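Local coordinates for virulence factor (Pectobacterium carotovorum, PDB 2W3Y), which is an S-palmitoylated virulence factor of a Drosophila pathogen and binds to lipid vesicles, at residues P103-D108 with D244-K249; E68-V73 with G226-E231; D11-N16 with W94-N99; V42-Y47 with V73-V78. One frame throughout, in Å; residues are numbered along the deposited sequence.

Overall arrangement
The four contacts join the helices on one side of the large mixed sheet to one another and to its strands. Interactions 1 and 2, with centres about 7 Å apart, form one aromatic cluster and are also linked by the salt bridge between Asp248 and Arg69. Interaction 3, centred about 11 Å from interaction 1, adds the N-terminal helix, whose Asp11 and Gln15 receive Lys249. Interaction 4 lies deepest, about 6 Å from the centre of the chain, and shares Val73 with interaction 2. That valine also packs against Phe246 and Phe14, connecting all four contacts. Bound palmitic acid is about 12 Å from the side chain of Tyr44 in interaction 4.

Interaction 1. Residues P103-D108 with D244-K249; sequences PAFFTD and DNFLDK
Phe105 and Phe246 meet as two phenyl rings turned obliquely to one another, with planes at 47° and centroids 5.1 Å apart. The CE2-CZ end of Phe105 does the touching. It lies over one face of Phe246, with Phe105 CZ 3.8 Å from Phe246 CG and Phe105 CE2 3.9 Å from Phe246 CD2, so the approach is over the CG-CD2-CE2 side of the Phe246 ring, displaced toward its rim. Each side chain sets out toward the other. On Phe246, CG stands anti to the backbone N (chi1 174°), which carries the ring out from its helix and offers a face to the incoming phenyl group. Phe105 is the last residue of helix 91-105, just before the chain passes into the short strand 106-107. One face of its ring is covered from within its own segment by Ala104 CB, 3.6 Å above the plane and displaced toward the rim. The touching surfaces are wholly apolar and buried, and no hydrogen bond joins the two segments. Around the pair, Phe70 meets the Phe105 ring, Phe14 is set edge-to-face with Phe246, and Val10 of the N-terminal helix also touches Phe246. Two residues on from Phe246, Asp248 forms a salt bridge with Arg69 of helix 57-81. The oblique phenyl pair thus belongs to an aromatic cluster in the hydrophobic core between helices 57-81, 91-105 and 237-250 and the N-terminal helix, on one side of the mixed sheet of the Evf fold.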
# COMPACT_ATOMS: atom_id res chain seq x y z
N PRO A 103 7.65 -6.72 13.26
CA PRO A 103 8.38 -7.74 14.04
C PRO A 103 7.53 -8.97 14.36
O PRO A 103 8.04 -10.10 14.40
CB PRO A 103 8.72 -6.99 15.33
CG PRO A 103 8.68 -5.56 14.98
CD PRO A 103 7.59 -5.43 13.97
N ALA A 104 6.22 -8.75 14.52
CA ALA A 104 5.27 -9.78 14.90
C ALA A 104 4.96 -10.81 13.81
O ALA A 104 4.93 -12.01 14.08
CB ALA A 104 3.98 -9.14 15.40
N PHE A 105 4.75 -10.34 12.58
CA PHE A 105 4.22 -11.19 11.51
C PHE A 105 5.03 -11.18 10.22
O PHE A 105 4.70 -11.86 9.25
CB PHE A 105 2.78 -10.78 11.17
CG PHE A 105 1.86 -10.72 12.34
CD1 PHE A 105 1.37 -11.89 12.92
CD2 PHE A 105 1.43 -9.50 12.84
CE1 PHE A 105 0.50 -11.84 13.99
CE2 PHE A 105 0.55 -9.43 13.93
CZ PHE A 105 0.08 -10.61 14.50
N PHE A 106 6.10 -10.39 10.19
CA PHE A 106 6.80 -10.16 8.93
C PHE A 106 8.31 -10.37 9.05
O PHE A 106 8.86 -10.51 10.15
CB PHE A 106 6.52 -8.73 8.42
CG PHE A 106 5.08 -8.48 8.05
CD1 PHE A 106 4.67 -8.54 6.73
CD2 PHE A 106 4.14 -8.16 9.03
CE1 PHE A 106 3.34 -8.31 6.39
CE2 PHE A 106 2.82 -7.94 8.70
CZ PHE A 106 2.41 -8.01 7.37
N THR A 107 8.97 -10.37 7.91
CA THR A 107 10.41 -10.55 7.87
C THR A 107 11.02 -9.53 6.90
O THR A 107 10.28 -8.76 6.29
CB THR A 107 10.76 -12.03 7.53
OG1 THR A 107 12.17 -12.25 7.68
CG2 THR A 107 10.30 -12.43 6.13
N ASP A 108 12.35 -9.52 6.79
CA ASP A 108 13.09 -8.53 5.98
C ASP A 108 12.52 -7.12 6.09
O ASP A 108 12.08 -6.53 5.09
CB ASP A 108 13.19 -8.98 4.51
CG ASP A 108 14.02 -10.24 4.33
OD1 ASP A 108 14.98 -10.48 5.11
OD2 ASP A 108 13.71 -10.99 3.39
N ASP A 244 -4.66 -15.29 12.45
CA ASP A 244 -6.12 -15.28 12.27
C ASP A 244 -6.89 -14.64 13.42
O ASP A 244 -7.82 -13.87 13.18
CB ASP A 244 -6.65 -16.70 12.02
CG ASP A 244 -6.30 -17.21 10.63
OD1 ASP A 244 -5.93 -16.39 9.75
OD2 ASP A 244 -6.38 -18.44 10.41
N ASN A 245 -6.48 -14.93 14.66
CA ASN A 245 -7.11 -14.36 15.85
C ASN A 245 -6.90 -12.85 15.95
O ASN A 245 -7.82 -12.10 16.26
CB ASN A 245 -6.60 -15.03 17.14
CG ASN A 245 -7.16 -16.46 17.34
OD1 ASN A 245 -8.23 -16.81 16.85
ND2 ASN A 245 -6.41 -17.28 18.08
N PHE A 246 -5.67 -12.42 15.69
CA PHE A 246 -5.33 -11.00 15.72
C PHE A 246 -6.13 -10.23 14.66
O PHE A 246 -6.75 -9.21 14.95
CB PHE A 246 -3.82 -10.83 15.49
CG PHE A 246 -3.38 -9.40 15.36
CD1 PHE A 246 -3.05 -8.66 16.50
CD2 PHE A 246 -3.29 -8.79 14.11
CE1 PHE A 246 -2.65 -7.33 16.40
CE2 PHE A 246 -2.88 -7.46 14.00
CZ PHE A 246 -2.57 -6.73 15.15
N LEU A 247 -6.11 -10.74 13.43
CA LEU A 247 -6.87 -10.14 12.33
C LEU A 247 -8.39 -10.07 12.61
O LEU A 247 -9.03 -9.06 12.33
CB LEU A 247 -6.57 -10.85 11.00
CG LEU A 247 -5.17 -10.70 10.39
CD1 LEU A 247 -5.16 -11.32 9.02
CD2 LEU A 247 -4.70 -9.23 10.31
N ASP A 248 -8.94 -11.14 13.20
CA ASP A 248 -10.34 -11.18 13.62
C ASP A 248 -10.69 -10.15 14.70
O ASP A 248 -11.74 -9.51 14.65
CB ASP A 248 -10.73 -12.61 14.05
CG ASP A 248 -11.03 -13.52 12.86
OD1 ASP A 248 -11.22 -12.99 11.74
OD2 ASP A 248 -11.10 -14.76 13.04
N LYS A 249 -9.78 -9.96 15.66
CA LYS A 249 -10.02 -9.05 16.78
C LYS A 249 -9.99 -7.54 16.41
O LYS A 249 -10.76 -6.74 16.95
CB LYS A 249 -9.02 -9.35 17.91
CG LYS A 249 -9.35 -8.69 19.25
CD LYS A 249 -8.44 -9.19 20.37
CE LYS A 249 -8.52 -8.30 21.61
NZ LYS A 249 -7.43 -8.62 22.61

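Interaction 2. Residues E68-V73 with G226-E231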
# COMPACT_ATOMS: atom_id res chain seq x y z
N GLU A 68 -4.71 -7.41 2.54
CA GLU A 68 -5.77 -6.38 2.58
C GLU A 68 -6.32 -6.20 4.01
O GLU A 68 -6.66 -5.09 4.45
CB GLU A 68 -6.89 -6.66 1.58
CG GLU A 68 -6.44 -6.61 0.10
CD GLU A 68 -7.58 -6.40 -0.91
OE1 GLU A 68 -8.77 -6.31 -0.54
OE2 GLU A 68 -7.25 -6.30 -2.13
N ARG A 69 -6.40 -7.31 4.74
CA ARG A 69 -6.84 -7.29 6.13
C ARG A 69 -5.83 -6.60 7.05
O ARG A 69 -6.23 -5.83 7.93
CB ARG A 69 -7.13 -8.71 6.63
CG ARG A 69 -8.39 -9.32 5.98
CD ARG A 69 -8.64 -10.73 6.50
NE ARG A 69 -9.32 -10.67 7.79
CZ ARG A 69 -9.58 -11.71 8.58
NH1 ARG A 69 -9.20 -12.94 8.23
NH2 ARG A 69 -10.22 -11.51 9.73
N PHE A 70 -4.54 -6.88 6.84
CA PHE A 70 -3.45 -6.19 7.55
C PHE A 70 -3.43 -4.68 7.27
O PHE A 70 -3.26 -3.87 8.18
CB PHE A 70 -2.09 -6.83 7.23
CG PHE A 70 -1.69 -7.96 8.17
CD1 PHE A 70 -1.43 -7.71 9.52
CD2 PHE A 70 -1.55 -9.27 7.69
CE1 PHE A 70 -1.05 -8.74 10.38
CE2 PHE A 70 -1.18 -10.32 8.54
CZ PHE A 70 -0.93 -10.06 9.88
N VAL A 71 -3.63 -4.31 6.00
CA VAL A 71 -3.72 -2.89 5.62
C VAL A 71 -4.87 -2.19 6.34
O VAL A 71 -4.67 -1.09 6.90
CB VAL A 71 -3.76 -2.69 4.04
CG1 VAL A 71 -4.05 -1.21 3.67
CG2 VAL A 71 -2.44 -3.15 3.41
N ALA A 72 -6.06 -2.81 6.35
CA ALA A 72 -7.24 -2.25 7.05
C ALA A 72 -7.04 -2.21 8.59
O ALA A 72 -7.46 -1.24 9.23
CB ALA A 72 -8.53 -3.02 6.69
N VAL A 73 -6.40 -3.24 9.15
CA VAL A 73 -6.02 -3.22 10.60
C VAL A 73 -5.11 -2.03 10.94
O VAL A 73 -5.36 -1.31 11.91
CB VAL A 73 -5.40 -4.58 11.07
CG1 VAL A 73 -4.69 -4.46 12.43
CG2 VAL A 73 -6.47 -5.64 11.14
N GLY A 226 7.47 -4.83 5.17
CA GLY A 226 8.13 -6.11 5.36
C GLY A 226 7.51 -7.16 4.47
O GLY A 226 6.52 -6.91 3.79
N THR A 227 8.12 -8.34 4.50
CA THR A 227 7.65 -9.51 3.75
C THR A 227 6.86 -10.39 4.71
O THR A 227 7.33 -10.68 5.81
CB THR A 227 8.86 -10.29 3.20
OG1 THR A 227 9.65 -9.44 2.36
CG2 THR A 227 8.43 -11.54 2.41
N PHE A 228 5.65 -10.80 4.32
CA PHE A 228 4.86 -11.69 5.17
C PHE A 228 5.40 -13.12 5.21
O PHE A 228 5.86 -13.65 4.21
CB PHE A 228 3.38 -11.70 4.78
CG PHE A 228 2.51 -12.53 5.70
CD1 PHE A 228 2.31 -12.13 7.02
CD2 PHE A 228 1.92 -13.71 5.26
CE1 PHE A 228 1.52 -12.88 7.88
CE2 PHE A 228 1.13 -14.47 6.11
CZ PHE A 228 0.93 -14.06 7.41
N ARG A 229 5.31 -13.73 6.40
CA ARG A 229 5.75 -15.10 6.63
C ARG A 229 4.70 -16.08 6.11
O ARG A 229 4.07 -16.81 6.88
CB ARG A 229 5.98 -15.32 8.13
CG ARG A 229 7.08 -14.48 8.72
CD ARG A 229 7.59 -15.10 10.00
NE ARG A 229 7.09 -14.44 11.19
CZ ARG A 229 7.06 -14.98 12.40
NH1 ARG A 229 7.46 -16.23 12.60
NH2 ARG A 229 6.59 -14.28 13.42
N ILE A 230 4.53 -16.10 4.79
CA ILE A 230 3.49 -16.93 4.15
C ILE A 230 3.76 -18.44 4.28
O ILE A 230 2.81 -19.24 4.40
CB ILE A 230 3.26 -16.50 2.66
CG1 ILE A 230 1.97 -17.10 2.09
CG2 ILE A 230 4.48 -16.81 1.79
CD1 ILE A 230 0.68 -16.52 2.66
N GLU A 231 5.04 -18.80 4.26
CA GLU A 231 5.51 -20.19 4.40
C GLU A 231 5.15 -20.78 5.76
O GLU A 231 4.61 -21.89 5.83
CB GLU A 231 7.03 -20.27 4.20
CG GLU A 231 7.53 -19.80 2.82
CD GLU A 231 7.67 -18.27 2.68
OE1 GLU A 231 7.87 -17.82 1.54
OE2 GLU A 231 7.56 -17.54 3.70
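Phe70 and Phe228 meet in the aromatic cluster of a helix-on-sheet interface, where helix 57-81 packs beside the end of strand 214-228 in the mixed sheet. Both side chains point toward the opposite segment and cross at about a right angle, although the ring planes make only 51°. The touch is slight, a single carbon pair: Phe70 CE2 is 3.8 Å from Phe228 CE1, while the centroids are 5.8 Å apart. Phe228 sends CG anti to its backbone N (chi1 -176°), which directs the ring from the strand into the buried layer. Phe105 also meets both rings, Phe106 is edge-to-face with Phe70, Leu247 touches Phe70 too, and Leu66 and Met67 cover Phe228, so the small pairwise contact is part of a much larger apolar core. Just beyond Phe228 the strand ends and the chain bends through an inverse gamma turn centred on Arg229, the N-cap residue of helix 230-235. Arg229 forms a salt bridge with Glu232 and a hydrogen bond with Ala104 O. Across the bend, Ile230 N makes a weak 2.8 Å backbone hydrogen bond to Phe228 O.

Interaction 3. Residues D11-N16 with W94-N99; sequences DLYFQN and WKEVSN
Phe14 and Tyr13, neighbours on the N-terminal helix, reach Val97 on its two methyl branches, Phe14 on CG1 and Tyr13 on CG2. The helix segments run roughly antiparallel, at 141°, with axes 11.5 Å apart, a wide separation spanned by the aromatic side chains. In the packed part, Phe14 CZ rests 3.8 Å from Val97 CG1, the side chains crossing at about a right angle. This ring is buried further by Val73 and Ala77 of helix 57-81 and by Leu101, and it is edge-to-face with Phe246. Tyr13 packs beside it, placing CG anti to its backbone N (chi1 180°) and extending the ring toward helix 91-105, where the ring edge faces Val97 CG2. Its hydroxyl does the reaching: Tyr13 OH is 3.9 Å from Val97 CG2 and 3.3 Å from Glu96 CG. The loose, solvent side belongs to Glu96, which is exposed. Its chain bends at chi2 (81°), which takes the carboxylate aside and puts CG next to the phenol oxygen. Within helix 91-105, Ser98 OG donates to Trp94 O at 2.9 Å, approaching from the opposite face of the carbonyl plane to Ser98 N; the one oxygen therefore receives two bonds, and the serine hydroxyl is turned back onto its own helix. Since no hydrogen bond crosses between the segments, their direct attachment depends on close contact with Val97 and the glutamate methylene, while the exposed Glu96 keeps its carboxylate out of the contact.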
# COMPACT_ATOMS: atom_id res chain seq x y z
N ASP A 11 -0.72 -7.56 20.28
CA ASP A 11 -2.09 -7.59 20.80
C ASP A 11 -2.35 -6.51 21.86
O ASP A 11 -3.37 -5.81 21.80
CB ASP A 11 -2.47 -8.99 21.32
CG ASP A 11 -3.83 -9.02 22.04
OD1 ASP A 11 -4.85 -8.54 21.49
OD2 ASP A 11 -3.88 -9.51 23.19
N LEU A 12 -1.43 -6.37 22.81
CA LEU A 12 -1.56 -5.36 23.87
C LEU A 12 -1.51 -3.92 23.33
O LEU A 12 -2.24 -3.05 23.79
CB LEU A 12 -0.47 -5.55 24.93
CG LEU A 12 -0.37 -6.90 25.65
CD1 LEU A 12 0.85 -6.95 26.57
CD2 LEU A 12 -1.65 -7.23 26.41
N TYR A 13 -0.64 -3.70 22.34
CA TYR A 13 -0.50 -2.40 21.68
C TYR A 13 -1.82 -1.97 21.05
O TYR A 13 -2.30 -0.84 21.24
CB TYR A 13 0.63 -2.44 20.63
CG TYR A 13 0.82 -1.11 19.92
CD1 TYR A 13 1.55 -0.08 20.52
CD2 TYR A 13 0.24 -0.89 18.66
CE1 TYR A 13 1.70 1.15 19.89
CE2 TYR A 13 0.39 0.33 18.02
CZ TYR A 13 1.12 1.35 18.64
OH TYR A 13 1.28 2.56 18.00
N PHE A 14 -2.43 -2.90 20.32
CA PHE A 14 -3.70 -2.67 19.65
C PHE A 14 -4.88 -2.62 20.61
O PHE A 14 -5.80 -1.81 20.42
CB PHE A 14 -3.89 -3.70 18.53
CG PHE A 14 -3.19 -3.34 17.25
CD1 PHE A 14 -1.80 -3.45 17.13
CD2 PHE A 14 -3.92 -2.85 16.16
CE1 PHE A 14 -1.14 -3.08 15.95
CE2 PHE A 14 -3.27 -2.50 14.97
CZ PHE A 14 -1.88 -2.61 14.86
N GLN A 15 -4.85 -3.45 21.66
CA GLN A 15 -5.88 -3.41 22.71
C GLN A 15 -5.96 -2.02 23.33
O GLN A 15 -7.05 -1.49 23.56
CB GLN A 15 -5.64 -4.50 23.80
CG GLN A 15 -6.78 -4.64 24.84
CD GLN A 15 -7.92 -5.60 24.42
OE1 GLN A 15 -7.73 -6.81 24.34
NE2 GLN A 15 -9.10 -5.06 24.18
N ASN A 16 -4.80 -1.41 23.55
CA ASN A 16 -4.74 -0.08 24.15
C ASN A 16 -5.26 1.02 23.22
O ASN A 16 -5.97 1.93 23.67
CB ASN A 16 -3.31 0.24 24.59
CG ASN A 16 -3.19 1.62 25.20
OD1 ASN A 16 -2.49 2.48 24.66
ND2 ASN A 16 -3.90 1.85 26.30
N TRP A 94 1.34 6.35 11.05
CA TRP A 94 1.38 5.11 10.24
C TRP A 94 2.66 4.30 10.48
O TRP A 94 2.63 3.07 10.60
CB TRP A 94 1.24 5.45 8.74
CG TRP A 94 -0.15 5.92 8.35
CD1 TRP A 94 -0.65 7.19 8.49
CD2 TRP A 94 -1.19 5.15 7.74
NE1 TRP A 94 -1.95 7.24 8.02
CE2 TRP A 94 -2.30 6.00 7.56
CE3 TRP A 94 -1.30 3.80 7.35
CZ2 TRP A 94 -3.52 5.56 6.99
CZ3 TRP A 94 -2.50 3.36 6.78
CH2 TRP A 94 -3.59 4.25 6.61
N LYS A 95 3.81 4.99 10.55
CA LYS A 95 5.07 4.30 10.83
C LYS A 95 5.11 3.66 12.24
O LYS A 95 5.55 2.51 12.39
CB LYS A 95 6.26 5.24 10.59
CG LYS A 95 7.63 4.57 10.75
CD LYS A 95 8.77 5.54 10.42
CE LYS A 95 8.97 6.57 11.52
NZ LYS A 95 10.05 7.57 11.19
N GLU A 96 4.64 4.39 13.25
CA GLU A 96 4.55 3.87 14.64
C GLU A 96 3.75 2.56 14.71
O GLU A 96 4.15 1.60 15.38
CB GLU A 96 3.95 4.94 15.57
CG GLU A 96 3.72 4.53 17.06
CD GLU A 96 4.98 4.60 17.93
OE1 GLU A 96 6.10 4.81 17.38
OE2 GLU A 96 4.85 4.46 19.17
N VAL A 97 2.63 2.52 13.99
CA VAL A 97 1.71 1.37 14.01
C VAL A 97 2.30 0.18 13.23
O VAL A 97 2.22 -0.97 13.69
CB VAL A 97 0.29 1.78 13.51
CG1 VAL A 97 -0.59 0.56 13.23
CG2 VAL A 97 -0.41 2.73 14.53
N SER A 98 2.89 0.46 12.06
CA SER A 98 3.59 -0.57 11.29
C SER A 98 4.80 -1.19 12.02
O SER A 98 5.05 -2.38 11.89
CB SER A 98 4.01 -0.02 9.91
OG SER A 98 2.89 0.51 9.20
N ASN A 99 5.55 -0.39 12.77
CA ASN A 99 6.69 -0.88 13.57
C ASN A 99 6.26 -1.86 14.69
O ASN A 99 7.09 -2.50 15.31
CB ASN A 99 7.47 0.28 14.19
CG ASN A 99 8.37 1.00 13.18
OD1 ASN A 99 8.77 0.43 12.15
ND2 ASN A 99 8.71 2.24 13.48

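Interaction 4. Residues V42-Y47 with V73-V78; sequences VQYQTY and VASAAV
Tyr44 and Ser75 join strand 40-49 of the mixed sheet to helix 57-81, which packs across it, through a buried polar link in this helix-on-sheet core. Hydrogen bonding carries the contact. Ser75 OG donates to Tyr44 OH over 2.6 Å, lying at the phenol's edge close to the ring plane; OG is anti to the serine's backbone N (chi1 -176°), which places OG against the phenol oxygen. Both hydroxyls also bond to Val33, Ser75 OG with its N and Tyr44 OH with its O, so one backbone residue satisfies both ends of the buried pair and closes a small polar ring. Apolar packing surrounds this link. Val42 CG1 lies 3.8 Å above one face of the tyrosine ring, toward its rim, and Val71 CG1 comes within 3.8 Å of Tyr44 CD1, while Trp94 covers Ser75. Farther along the strand, the side chains of Gln43 and Gln45 pack on helix 142-159. A second set of polar bonds runs along the strand itself, where the side chain of Gln45 is fixed at both ends of its amide. Gln45 NE2 reaches Tyr44 O at 2.9 Å by a bent bond (136° at the hydrogen) from above the carbonyl plane. At the other end, Tyr47 OH donates to Gln45 OE1 at 2.6 Å, in the plane of that carbonyl and on a lone pair.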
# COMPACT_ATOMS: atom_id res chain seq x y z
N VAL A 42 -5.19 8.75 1.27
CA VAL A 42 -4.50 7.47 1.39
C VAL A 42 -4.97 6.63 0.21
O VAL A 42 -6.16 6.38 0.09
CB VAL A 42 -4.89 6.69 2.69
CG1 VAL A 42 -4.06 5.41 2.80
CG2 VAL A 42 -4.74 7.56 3.92
N GLN A 43 -4.03 6.20 -0.63
CA GLN A 43 -4.32 5.40 -1.79
C GLN A 43 -4.23 3.94 -1.34
O GLN A 43 -3.16 3.47 -1.05
CB GLN A 43 -3.27 5.72 -2.86
CG GLN A 43 -3.64 5.39 -4.26
CD GLN A 43 -4.35 6.53 -4.91
OE1 GLN A 43 -3.74 7.56 -5.26
NE2 GLN A 43 -5.67 6.37 -5.08
N TYR A 44 -5.35 3.24 -1.24
CA TYR A 44 -5.35 1.83 -0.84
C TYR A 44 -5.20 0.93 -2.06
O TYR A 44 -6.02 0.99 -2.96
CB TYR A 44 -6.64 1.49 -0.09
CG TYR A 44 -6.81 2.17 1.24
CD1 TYR A 44 -6.07 1.76 2.37
CD2 TYR A 44 -7.74 3.20 1.40
CE1 TYR A 44 -6.24 2.36 3.60
CE2 TYR A 44 -7.91 3.83 2.66
CZ TYR A 44 -7.14 3.39 3.73
OH TYR A 44 -7.31 3.97 4.96
N GLN A 45 -4.15 0.10 -2.12
CA GLN A 45 -3.86 -0.65 -3.35
C GLN A 45 -3.43 -2.11 -3.11
O GLN A 45 -2.85 -2.44 -2.07
CB GLN A 45 -2.77 0.05 -4.18
CG GLN A 45 -2.95 1.55 -4.32
CD GLN A 45 -3.77 1.94 -5.53
OE1 GLN A 45 -3.28 1.88 -6.65
NE2 GLN A 45 -5.03 2.32 -5.31
N THR A 46 -3.71 -2.98 -4.08
CA THR A 46 -3.22 -4.36 -4.08
C THR A 46 -2.65 -4.67 -5.46
O THR A 46 -3.38 -4.72 -6.46
CB THR A 46 -4.33 -5.39 -3.76
OG1 THR A 46 -4.97 -5.04 -2.53
CG2 THR A 46 -3.74 -6.80 -3.59
N TYR A 47 -1.33 -4.85 -5.53
CA TYR A 47 -0.69 -5.12 -6.80
C TYR A 47 -0.21 -6.55 -6.85
O TYR A 47 0.56 -6.99 -5.99
CB TYR A 47 0.51 -4.20 -7.05
CG TYR A 47 0.19 -2.72 -7.03
CD1 TYR A 47 -1.01 -2.23 -7.57
CD2 TYR A 47 1.09 -1.81 -6.47
CE1 TYR A 47 -1.31 -0.87 -7.53
CE2 TYR A 47 0.80 -0.43 -6.45
CZ TYR A 47 -0.40 0.02 -6.99
OH TYR A 47 -0.71 1.37 -6.98
N VAL A 73 -6.40 -3.24 9.15
CA VAL A 73 -6.02 -3.22 10.60
C VAL A 73 -5.11 -2.03 10.94
O VAL A 73 -5.36 -1.31 11.91
CB VAL A 73 -5.40 -4.58 11.07
CG1 VAL A 73 -4.69 -4.46 12.43
CG2 VAL A 73 -6.47 -5.64 11.14
N ALA A 74 -4.07 -1.80 10.13
CA ALA A 74 -3.16 -0.68 10.37
C ALA A 74 -3.91 0.66 10.26
O ALA A 74 -3.79 1.54 11.13
CB ALA A 74 -1.97 -0.73 9.43
N SER A 75 -4.71 0.79 9.21
CA SER A 75 -5.49 2.00 8.96
C SER A 75 -6.48 2.33 10.08
O SER A 75 -6.64 3.50 10.42
CB SER A 75 -6.24 1.91 7.63
OG SER A 75 -6.89 3.14 7.39
N ALA A 76 -7.14 1.30 10.62
CA ALA A 76 -8.10 1.48 11.72
C ALA A 76 -7.46 1.94 13.04
O ALA A 76 -8.02 2.81 13.73
CB ALA A 76 -8.95 0.22 11.90
N ALA A 77 -6.28 1.39 13.35
CA ALA A 77 -5.45 1.83 14.49
C ALA A 77 -5.05 3.31 14.38
O ALA A 77 -5.17 4.07 15.35
CB ALA A 77 -4.21 0.95 14.62
N VAL A 78 -4.61 3.71 13.19
CA VAL A 78 -4.24 5.09 12.89
C VAL A 78 -5.42 6.04 13.07
O VAL A 78 -5.27 7.07 13.71
CB VAL A 78 -3.68 5.25 11.44
CG1 VAL A 78 -3.64 6.74 11.04
CG2 VAL A 78 -2.30 4.62 11.33